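Local structure of PppA (6JKV) at residues A[35-46]-A[246-255]; A[54-64]-A[118-129]. The protein probably removes phosphate from serine or threonine residues of proteins as a manganese-dependent PP2C-type phosphatase, and is a key regulatory component of the type VI secretion system. One frame throughout, in Å; residues are numbered along the deposited sequence.

In the fold
Contacts 1 and 2 belong to the two antiparallel sheets of the PP2C fold and meet at its two-manganese centre. Contact 1 (35-46 with 246-255) pairs strands 29-36 and 254-261 in one sheet; contact 2 (54-64 with 118-129) pairs two neighbouring strands in the other. Their centres are about 17 Å apart, yet they touch: Glu45 O lies 3.0 Å from Gly62 N, a probable hydrogen bond, and Asp46 OD1 comes within 3.2 Å of Asp61 OD1. One manganese ion is bound by Asp61 and Gly62 of contact 2; the other joins Asp61 to Asp252 of contact 1, with Asp214 as its third protein ligand.

Contact 1: A[35-46]-A[246-255]; sequences SHVGMVRKVNED and LTRGAPDNIT
Asn253 plugs the loop that follows strand 29-36, and its amide carries the tight part of the contact. ND2 donates to Val37 O at 2.7 Å, nearly in the amide plane, and makes a longer bond of 3.3 Å to Val43 O. On the other branch, OD1 accepts from Glu45 N (2.8 Å), the donor standing 45° above the C=O plane, and from a water shared with Asp46 OD1. Both ends of the amide are thus gripped, which fixes its flip. Beside it, Asp46 OD2 takes the Thr255 hydroxyl through its anti lone pair, OG1 to OD2 2.8 Å; Ser213 also bonds to this oxygen. The paired backbones of His36 and Ile254 extend the antiparallel sheet.

Met39 and Ala250 form a second tight spot: Met39 N donates almost straight to Ala250 O, and Met39 CG presses on Ala250 CB at 3.2 Å. Bends at chi2 and chi3 bring Met39 CE to Leu246 CD2. Leu246 CD1 sits over a face of the His36 ring, 3.7 Å from its centroid and 18° off the normal, while Gly38 N donates to ND1 in the ring plane. The solvent side is looser: Val40 brushes Pro251, and a water links Val37 O, Val40 N and Ala250 O.

Arg41 runs extended from CG to NE and bridges two acids: NE makes a long 3.4 Å salt bridge to Asp252 OD1, NH2 a shorter one (2.9 Å) to Glu45 OE2; Glu45 OE1 accepts from Gly65 N. Asp252 OD2 binds manganese, so Arg41 meets the other oxygen of a ligand in the PP2C two-metal site.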
loop_
_atom_site.group_PDB
_atom_site.type_symbol
_atom_site.label_atom_id
_atom_site.label_comp_id
_atom_site.label_asym_id
_atom_site.label_seq_id
_atom_site.Cartn_x
_atom_site.Cartn_y
_atom_site.Cartn_z
ATOM N N SER A 35 -2.933 8.771 7.830
ATOM C CA SER A 35 -2.554 9.487 6.591
ATOM C C SER A 35 -2.496 10.981 6.884
ATOM O O SER A 35 -3.210 11.455 7.774
ATOM C CB SER A 35 -3.507 9.185 5.452
ATOM O OG SER A 35 -2.997 9.683 4.223
ATOM N N HIS A 36 -1.646 11.693 6.162
ATOM C CA HIS A 36 -1.563 13.168 6.236
ATOM C C HIS A 36 -1.316 13.715 4.838
ATOM O O HIS A 36 -0.522 13.110 4.080
ATOM C CB HIS A 36 -0.484 13.620 7.217
ATOM C CG HIS A 36 -0.635 15.038 7.663
ATOM N ND1 HIS A 36 -0.358 16.113 6.834
ATOM C CD2 HIS A 36 -1.027 15.569 8.844
ATOM C CE1 HIS A 36 -0.568 17.238 7.486
ATOM N NE2 HIS A 36 -0.986 16.933 8.720
ATOM N N VAL A 37 -1.980 14.823 4.517
ATOM C CA VAL A 37 -1.864 15.470 3.184
ATOM C C VAL A 37 -0.392 15.823 2.932
ATOM O O VAL A 37 0.026 15.832 1.762
ATOM C CB VAL A 37 -2.789 16.697 3.087
ATOM C CG1 VAL A 37 -2.336 17.834 3.995
ATOM C CG2 VAL A 37 -2.908 17.163 1.650
ATOM N N GLY A 38 0.374 16.057 3.997
ATOM C CA GLY A 38 1.780 16.476 3.915
ATOM C C GLY A 38 1.913 17.984 4.013
ATOM O O GLY A 38 0.972 18.642 4.496
ATOM N N MET A 39 3.048 18.515 3.569
ATOM C CA MET A 39 3.390 19.945 3.770
ATOM C C MET A 39 3.442 20.684 2.434
ATOM O O MET A 39 3.616 21.901 2.466
ATOM C CB MET A 39 4.729 20.101 4.496
ATOM C CG MET A 39 4.808 19.311 5.789
ATOM S SD MET A 39 4.167 20.179 7.227
ATOM C CE MET A 39 2.414 19.828 7.134
ATOM N N VAL A 40 3.258 19.998 1.306
ATOM C CA VAL A 40 3.281 20.642 -0.041
ATOM C C VAL A 40 1.897 20.504 -0.679
ATOM O O VAL A 40 1.271 21.538 -0.975
ATOM C CB VAL A 40 4.383 20.035 -0.925
ATOM C CG1 VAL A 40 4.233 20.438 -2.390
ATOM C CG2 VAL A 40 5.761 20.395 -0.401
ATOM N N ARG A 41 1.436 19.273 -0.893
ATOM C CA ARG A 41 0.093 19.029 -1.472
ATOM C C ARG A 41 -0.971 19.568 -0.508
ATOM O O ARG A 41 -0.701 19.656 0.718
ATOM C CB ARG A 41 -0.111 17.544 -1.755
ATOM C CG ARG A 41 0.632 17.047 -2.986
ATOM C CD ARG A 41 0.464 15.545 -3.135
ATOM N NE ARG A 41 1.068 15.020 -4.359
ATOM C CZ ARG A 41 0.506 15.069 -5.570
ATOM N NH1 ARG A 41 1.157 14.577 -6.612
ATOM N NH2 ARG A 41 -0.685 15.627 -5.740
ATOM N N LYS A 42 -2.119 19.978 -1.053
ATOM C CA LYS A 42 -3.292 20.414 -0.253
ATOM C C LYS A 42 -4.479 19.472 -0.471
ATOM O O LYS A 42 -5.531 19.691 0.165
ATOM C CB LYS A 42 -3.683 21.845 -0.617
ATOM C CG LYS A 42 -2.570 22.866 -0.448
ATOM C CD LYS A 42 -1.891 22.773 0.905
ATOM C CE LYS A 42 -1.210 24.059 1.329
ATOM N NZ LYS A 42 -0.473 24.705 0.213
ATOM N N VAL A 43 -4.326 18.463 -1.329
ATOM C CA VAL A 43 -5.342 17.396 -1.525
ATOM C C VAL A 43 -4.652 16.061 -1.269
ATOM O O VAL A 43 -3.566 15.821 -1.845
ATOM C CB VAL A 43 -5.975 17.465 -2.925
ATOM C CG1 VAL A 43 -6.826 16.240 -3.213
ATOM C CG2 VAL A 43 -6.787 18.739 -3.096
ATOM N N ASN A 44 -5.255 15.237 -0.412
ATOM C CA ASN A 44 -4.754 13.878 -0.106
ATOM C C ASN A 44 -5.351 12.898 -1.120
ATOM O O ASN A 44 -6.559 12.633 -1.048
ATOM C CB ASN A 44 -5.068 13.495 1.337
ATOM C CG ASN A 44 -4.188 12.367 1.826
ATOM O OD1 ASN A 44 -3.574 11.664 1.023
ATOM N ND2 ASN A 44 -4.097 12.208 3.140
ATOM N N GLU A 45 -4.529 12.405 -2.044
ATOM C CA GLU A 45 -4.950 11.382 -3.037
ATOM C C GLU A 45 -4.581 9.989 -2.530
ATOM O O GLU A 45 -4.976 9.007 -3.189
ATOM C CB GLU A 45 -4.317 11.650 -4.399
ATOM C CG GLU A 45 -4.882 12.874 -5.071
ATOM C CD GLU A 45 -4.018 13.381 -6.212
ATOM O OE1 GLU A 45 -4.072 12.777 -7.309
ATOM O OE2 GLU A 45 -3.299 14.387 -6.005
ATOM N N ASP A 46 -3.861 9.907 -1.404
ATOM C CA ASP A 46 -3.619 8.622 -0.704
ATOM C C ASP A 46 -4.941 8.134 -0.111
ATOM O O ASP A 46 -5.743 8.963 0.331
ATOM C CB ASP A 46 -2.564 8.746 0.402
ATOM C CG ASP A 46 -1.117 8.706 -0.070
ATOM O OD1 ASP A 46 -0.871 8.764 -1.306
ATOM O OD2 ASP A 46 -0.240 8.619 0.810
ATOM N N LEU A 246 6.468 14.337 8.477
ATOM C CA LEU A 246 6.002 15.743 8.555
ATOM C C LEU A 246 7.161 16.626 9.028
ATOM O O LEU A 246 7.347 17.728 8.488
ATOM C CB LEU A 246 4.781 15.818 9.478
ATOM C CG LEU A 246 3.458 15.397 8.835
ATOM C CD1 LEU A 246 2.328 15.396 9.851
ATOM C CD2 LEU A 246 3.105 16.315 7.684
ATOM N N THR A 247 7.952 16.119 9.974
ATOM C CA THR A 247 9.126 16.803 10.564
ATOM C C THR A 247 10.163 17.122 9.487
ATOM O O THR A 247 10.883 18.115 9.650
ATOM C CB THR A 247 9.765 15.936 11.655
ATOM O OG1 THR A 247 9.032 16.120 12.867
ATOM C CG2 THR A 247 11.212 16.272 11.903
ATOM N N ARG A 248 10.263 16.284 8.457
ATOM C CA ARG A 248 11.278 16.416 7.387
ATOM C C ARG A 248 10.654 17.003 6.118
ATOM O O ARG A 248 11.232 16.813 5.034
ATOM C CB ARG A 248 11.946 15.063 7.146
ATOM C CG ARG A 248 13.032 14.773 8.165
ATOM C CD ARG A 248 13.150 13.296 8.432
ATOM N NE ARG A 248 14.262 13.001 9.315
ATOM C CZ ARG A 248 14.894 11.836 9.348
ATOM N NH1 ARG A 248 14.508 10.855 8.538
ATOM N NH2 ARG A 248 15.908 11.661 10.185
ATOM N N GLY A 249 9.522 17.696 6.242
ATOM C CA GLY A 249 9.001 18.566 5.170
ATOM C C GLY A 249 7.917 17.937 4.298
ATOM O O GLY A 249 7.439 18.631 3.394
ATOM N N ALA A 250 7.580 16.658 4.497
ATOM C CA ALA A 250 6.368 16.000 3.939
ATOM C C ALA A 250 6.014 16.496 2.537
ATOM O O ALA A 250 4.920 17.002 2.307
ATOM C CB ALA A 250 5.213 16.230 4.874
ATOM N N PRO A 251 6.902 16.298 1.545
ATOM C CA PRO A 251 6.685 16.810 0.189
ATOM C C PRO A 251 5.513 16.128 -0.533
ATOM O O PRO A 251 4.996 16.715 -1.463
ATOM C CB PRO A 251 8.010 16.524 -0.528
ATOM C CG PRO A 251 8.641 15.398 0.264
ATOM C CD PRO A 251 8.129 15.509 1.678
ATOM N N ASP A 252 5.127 14.930 -0.079
ATOM C CA ASP A 252 4.043 14.108 -0.673
ATOM C C ASP A 252 2.999 13.779 0.400
ATOM O O ASP A 252 3.311 13.903 1.602
ATOM C CB ASP A 252 4.619 12.826 -1.287
ATOM C CG ASP A 252 3.688 12.136 -2.269
ATOM O OD1 ASP A 252 2.563 12.640 -2.475
ATOM O OD2 ASP A 252 4.092 11.099 -2.816
ATOM N N ASN A 253 1.796 13.384 -0.026
ATOM C CA ASN A 253 0.813 12.700 0.848
ATOM C C ASN A 253 1.561 11.544 1.512
ATOM O O ASN A 253 2.286 10.823 0.810
ATOM C CB ASN A 253 -0.400 12.174 0.084
ATOM C CG ASN A 253 -1.138 13.238 -0.707
ATOM O OD1 ASN A 253 -1.837 12.917 -1.667
ATOM N ND2 ASN A 253 -1.014 14.494 -0.301
ATOM N N ILE A 254 1.417 11.389 2.819
ATOM C CA ILE A 254 2.164 10.358 3.581
ATOM C C ILE A 254 1.142 9.503 4.315
ATOM O O ILE A 254 0.378 10.058 5.115
ATOM C CB ILE A 254 3.203 10.995 4.525
ATOM C CG1 ILE A 254 3.819 9.940 5.443
ATOM C CG2 ILE A 254 2.614 12.160 5.305
ATOM C CD1 ILE A 254 5.159 10.352 6.014
ATOM N N THR A 255 1.125 8.205 4.011
ATOM C CA THR A 255 0.213 7.236 4.652
ATOM C C THR A 255 1.034 6.068 5.195
ATOM O O THR A 255 1.957 5.608 4.493
ATOM C CB THR A 255 -0.863 6.753 3.675
ATOM O OG1 THR A 255 -1.516 7.908 3.151
ATOM C CG2 THR A 255 -1.872 5.838 4.340
HETATM O O HOH W 1 2.503 17.158 0.893
HETATM O O HOH W 2 1.826 9.558 -1.586
HETATM O O HOH W 3 -1.318 10.692 -3.530
#

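Contact 2: A[54-64]-A[118-129]; sequences AGLWVVADGMG and VMGSTLVLLAAR
With OG1 held between its backbone N and carbonyl carbon (chi1 80°), Thr122 turns its hydroxyl across to Asp61, where OG1 accepts from Asp61 N at 3.0 Å; Ser141 also bonds to this hydroxyl. Asp61 has CG anti to its own N (chi1 -176°), which carries the carboxylate beyond CB, the atom lying 3.2 Å from Thr122 OG1, and on to the metals. The return bond, Thr122 N to Asp61 O, measures 2.8 Å, with its donor above the carbonyl plane. This exchange through the Thr122 side-chain oxygen falls at the break between strand parts 120-121 and 123-129. Ser121 OG donates to Thr122 O on a lone pair, in the carbonyl plane.

Away from this break the pairing is regular. The short axes of strands 56-63 and 123-129 run 174° apart in direction, 4.7 Å at closest approach, and Trp57 with Leu126 and Val59 with Val124 form hydrogen-bonded pairs. Trp57 turns the edge of its six-membered ring to the neighbouring strand: CE3 lies 3.1 Å from Leu126 O and CZ3 3.7 Å from Ala128 CB, while CE3 also touches Leu126 CD2. On the opposite face of the sheet, Val58 CG2 lies alongside Leu125 CB at 3.7 Å, and Leu56 CD1 reaches Leu125 CD1. This face, which Leu123 joins, packs against helices 69-82 and 89-114.

At one end Arg129 NH1 donates to Ala54 O at 2.9 Å, while NH2 bonds to Ala86 O. At the other, Asp61 OD1 and Gly62 O bind one manganese ion and Asp61 OD2 the second, placing a bridging aspartate on an inner strand, as in the binuclear metal centre of the PP2C beta-sandwich.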
loop_
_atom_site.group_PDB
_atom_site.type_symbol
_atom_site.label_atom_id
_atom_site.label_comp_id
_atom_site.label_asym_id
_atom_site.label_seq_id
_atom_site.Cartn_x
_atom_site.Cartn_y
_atom_site.Cartn_z
ATOM N N ALA A 54 -11.637 -8.616 8.093
ATOM C CA ALA A 54 -11.611 -9.394 6.832
ATOM C C ALA A 54 -10.193 -9.888 6.530
ATOM O O ALA A 54 -9.980 -10.451 5.424
ATOM C CB ALA A 54 -12.145 -8.556 5.687
ATOM N N GLY A 55 -9.262 -9.686 7.464
ATOM C CA GLY A 55 -7.830 -9.974 7.261
ATOM C C GLY A 55 -7.270 -9.212 6.074
ATOM O O GLY A 55 -6.483 -9.793 5.343
ATOM N N LEU A 56 -7.671 -7.954 5.893
ATOM C CA LEU A 56 -7.326 -7.154 4.692
ATOM C C LEU A 56 -6.788 -5.794 5.113
ATOM O O LEU A 56 -7.419 -5.131 5.960
ATOM C CB LEU A 56 -8.555 -6.964 3.804
ATOM C CG LEU A 56 -8.261 -6.335 2.442
ATOM C CD1 LEU A 56 -7.270 -7.177 1.658
ATOM C CD2 LEU A 56 -9.547 -6.168 1.648
ATOM N N TRP A 57 -5.664 -5.404 4.522
ATOM C CA TRP A 57 -5.036 -4.080 4.746
ATOM C C TRP A 57 -4.543 -3.550 3.407
ATOM O O TRP A 57 -3.857 -4.289 2.696
ATOM C CB TRP A 57 -3.916 -4.187 5.778
ATOM C CG TRP A 57 -4.403 -4.804 7.048
ATOM C CD1 TRP A 57 -5.003 -4.166 8.090
ATOM C CD2 TRP A 57 -4.361 -6.196 7.397
ATOM N NE1 TRP A 57 -5.329 -5.064 9.071
ATOM C CE2 TRP A 57 -4.934 -6.317 8.676
ATOM C CE3 TRP A 57 -3.883 -7.343 6.761
ATOM C CZ2 TRP A 57 -5.038 -7.542 9.332
ATOM C CZ3 TRP A 57 -3.986 -8.555 7.410
ATOM C CH2 TRP A 57 -4.562 -8.651 8.673
ATOM N N VAL A 58 -4.912 -2.318 3.087
ATOM C CA VAL A 58 -4.684 -1.737 1.742
ATOM C C VAL A 58 -4.147 -0.323 1.927
ATOM O O VAL A 58 -4.657 0.399 2.796
ATOM C CB VAL A 58 -5.973 -1.753 0.898
ATOM C CG1 VAL A 58 -5.761 -1.070 -0.444
ATOM C CG2 VAL A 58 -6.505 -3.169 0.703
ATOM N N VAL A 59 -3.149 0.035 1.126
ATOM C CA VAL A 59 -2.746 1.443 0.888
ATOM C C VAL A 59 -2.717 1.679 -0.625
ATOM O O VAL A 59 -2.162 0.840 -1.345
ATOM C CB VAL A 59 -1.397 1.756 1.545
ATOM C CG1 VAL A 59 -0.890 3.132 1.136
ATOM C CG2 VAL A 59 -1.475 1.631 3.060
ATOM N N ALA A 60 -3.309 2.784 -1.079
ATOM C CA ALA A 60 -3.384 3.159 -2.507
ATOM C C ALA A 60 -2.956 4.616 -2.684
ATOM O O ALA A 60 -3.558 5.491 -2.052
ATOM C CB ALA A 60 -4.783 2.920 -3.026
ATOM N N ASP A 61 -1.943 4.851 -3.515
ATOM C CA ASP A 61 -1.427 6.206 -3.815
ATOM C C ASP A 61 -2.050 6.680 -5.130
ATOM O O ASP A 61 -1.615 6.220 -6.198
ATOM C CB ASP A 61 0.100 6.222 -3.876
ATOM C CG ASP A 61 0.669 7.615 -4.086
ATOM O OD1 ASP A 61 -0.113 8.518 -4.451
ATOM O OD2 ASP A 61 1.889 7.787 -3.900
ATOM N N GLY A 62 -3.041 7.564 -5.044
ATOM C CA GLY A 62 -3.729 8.120 -6.219
ATOM C C GLY A 62 -2.874 9.155 -6.917
ATOM O O GLY A 62 -2.103 9.853 -6.238
ATOM N N MET A 63 -3.007 9.249 -8.238
ATOM C CA MET A 63 -2.330 10.279 -9.056
ATOM C C MET A 63 -3.353 10.920 -9.993
ATOM O O MET A 63 -4.239 10.204 -10.495
ATOM C CB MET A 63 -1.190 9.668 -9.871
ATOM C CG MET A 63 -1.613 8.482 -10.714
ATOM S SD MET A 63 -0.383 8.037 -11.946
ATOM C CE MET A 63 0.421 6.665 -11.120
ATOM N N GLY A 64 -3.223 12.226 -10.220
ATOM C CA GLY A 64 -4.049 12.952 -11.199
ATOM C C GLY A 64 -4.732 14.170 -10.619
ATOM O O GLY A 64 -5.451 14.851 -11.381
ATOM N N VAL A 118 -3.908 11.943 -16.849
ATOM C CA VAL A 118 -3.537 11.237 -15.584
ATOM C C VAL A 118 -4.803 10.896 -14.800
ATOM O O VAL A 118 -5.531 11.827 -14.404
ATOM C CB VAL A 118 -2.565 12.065 -14.723
ATOM C CG1 VAL A 118 -1.993 11.224 -13.592
ATOM C CG2 VAL A 118 -1.446 12.663 -15.558
ATOM N N MET A 119 -5.033 9.604 -14.579
ATOM C CA MET A 119 -6.101 9.110 -13.679
ATOM C C MET A 119 -5.756 7.674 -13.282
ATOM O O MET A 119 -5.961 6.747 -14.080
ATOM C CB MET A 119 -7.474 9.172 -14.350
ATOM C CG MET A 119 -8.612 8.697 -13.448
ATOM S SD MET A 119 -10.249 8.845 -14.203
ATOM C CE MET A 119 -10.439 10.622 -14.310
ATOM N N GLY A 120 -5.201 7.505 -12.091
ATOM C CA GLY A 120 -4.831 6.171 -11.616
ATOM C C GLY A 120 -4.473 6.173 -10.153
ATOM O O GLY A 120 -4.616 7.207 -9.473
ATOM N N SER A 121 -4.008 5.029 -9.680
ATOM C CA SER A 121 -3.562 4.865 -8.286
ATOM C C SER A 121 -2.707 3.613 -8.186
ATOM O O SER A 121 -3.032 2.600 -8.818
ATOM C CB SER A 121 -4.724 4.814 -7.327
ATOM O OG SER A 121 -4.285 4.471 -6.019
ATOM N N THR A 122 -1.632 3.707 -7.418
ATOM C CA THR A 122 -0.855 2.522 -7.008
ATOM C C THR A 122 -1.716 1.697 -6.051
ATOM O O THR A 122 -2.766 2.185 -5.555
ATOM C CB THR A 122 0.474 2.921 -6.364
ATOM O OG1 THR A 122 0.151 3.275 -5.017
ATOM C CG2 THR A 122 1.155 4.060 -7.095
ATOM N N LEU A 123 -1.286 0.475 -5.800
ATOM C CA LEU A 123 -1.920 -0.369 -4.776
ATOM C C LEU A 123 -0.858 -1.217 -4.099
ATOM O O LEU A 123 0.020 -1.715 -4.793
ATOM C CB LEU A 123 -2.987 -1.258 -5.415
ATOM C CG LEU A 123 -3.591 -2.258 -4.436
ATOM C CD1 LEU A 123 -5.100 -2.144 -4.406
ATOM C CD2 LEU A 123 -3.140 -3.672 -4.749
ATOM N N VAL A 124 -0.976 -1.366 -2.785
ATOM C CA VAL A 124 -0.288 -2.433 -2.014
ATOM C C VAL A 124 -1.298 -2.953 -0.997
ATOM O O VAL A 124 -1.908 -2.137 -0.283
ATOM C CB VAL A 124 1.017 -1.934 -1.360
ATOM C CG1 VAL A 124 0.800 -0.731 -0.464
ATOM C CG2 VAL A 124 1.708 -3.045 -0.591
ATOM N N LEU A 125 -1.513 -4.260 -0.976
ATOM C CA LEU A 125 -2.418 -4.887 0.008
ATOM C C LEU A 125 -1.687 -6.061 0.650
ATOM O O LEU A 125 -0.735 -6.591 0.053
ATOM C CB LEU A 125 -3.757 -5.277 -0.636
ATOM C CG LEU A 125 -3.796 -6.496 -1.554
ATOM C CD1 LEU A 125 -4.058 -7.779 -0.777
ATOM C CD2 LEU A 125 -4.870 -6.315 -2.621
ATOM N N LEU A 126 -2.096 -6.372 1.876
ATOM C CA LEU A 126 -1.739 -7.620 2.580
ATOM C C LEU A 126 -3.043 -8.275 3.031
ATOM O O LEU A 126 -3.881 -7.586 3.626
ATOM C CB LEU A 126 -0.816 -7.296 3.756
ATOM C CG LEU A 126 -0.543 -8.446 4.721
ATOM C CD1 LEU A 126 0.485 -9.396 4.129
ATOM C CD2 LEU A 126 -0.089 -7.924 6.077
ATOM N N ALA A 127 -3.217 -9.552 2.714
ATOM C CA ALA A 127 -4.352 -10.370 3.180
ATOM C C ALA A 127 -3.787 -11.537 3.980
ATOM O O ALA A 127 -2.818 -12.160 3.506
ATOM C CB ALA A 127 -5.171 -10.843 2.012
ATOM N N ALA A 128 -4.348 -11.794 5.157
ATOM C CA ALA A 128 -3.831 -12.803 6.098
ATOM C C ALA A 128 -4.958 -13.747 6.500
ATOM O O ALA A 128 -6.101 -13.288 6.679
ATOM C CB ALA A 128 -3.206 -12.140 7.304
ATOM N N ARG A 129 -4.619 -15.030 6.605
ATOM C CA ARG A 129 -5.469 -16.092 7.194
ATOM C C ARG A 129 -4.571 -16.996 8.042
ATOM O O ARG A 129 -3.750 -17.726 7.472
ATOM C CB ARG A 129 -6.169 -16.906 6.104
ATOM C CG ARG A 129 -7.175 -16.115 5.279
ATOM C CD ARG A 129 -8.391 -15.742 6.096
ATOM N NE ARG A 129 -9.445 -15.197 5.248
ATOM C CZ ARG A 129 -9.566 -13.919 4.896
ATOM N NH1 ARG A 129 -8.692 -13.022 5.328
ATOM N NH2 ARG A 129 -10.570 -13.548 4.106
HETATM O O HOH W 4 -5.787 14.519 -13.916
#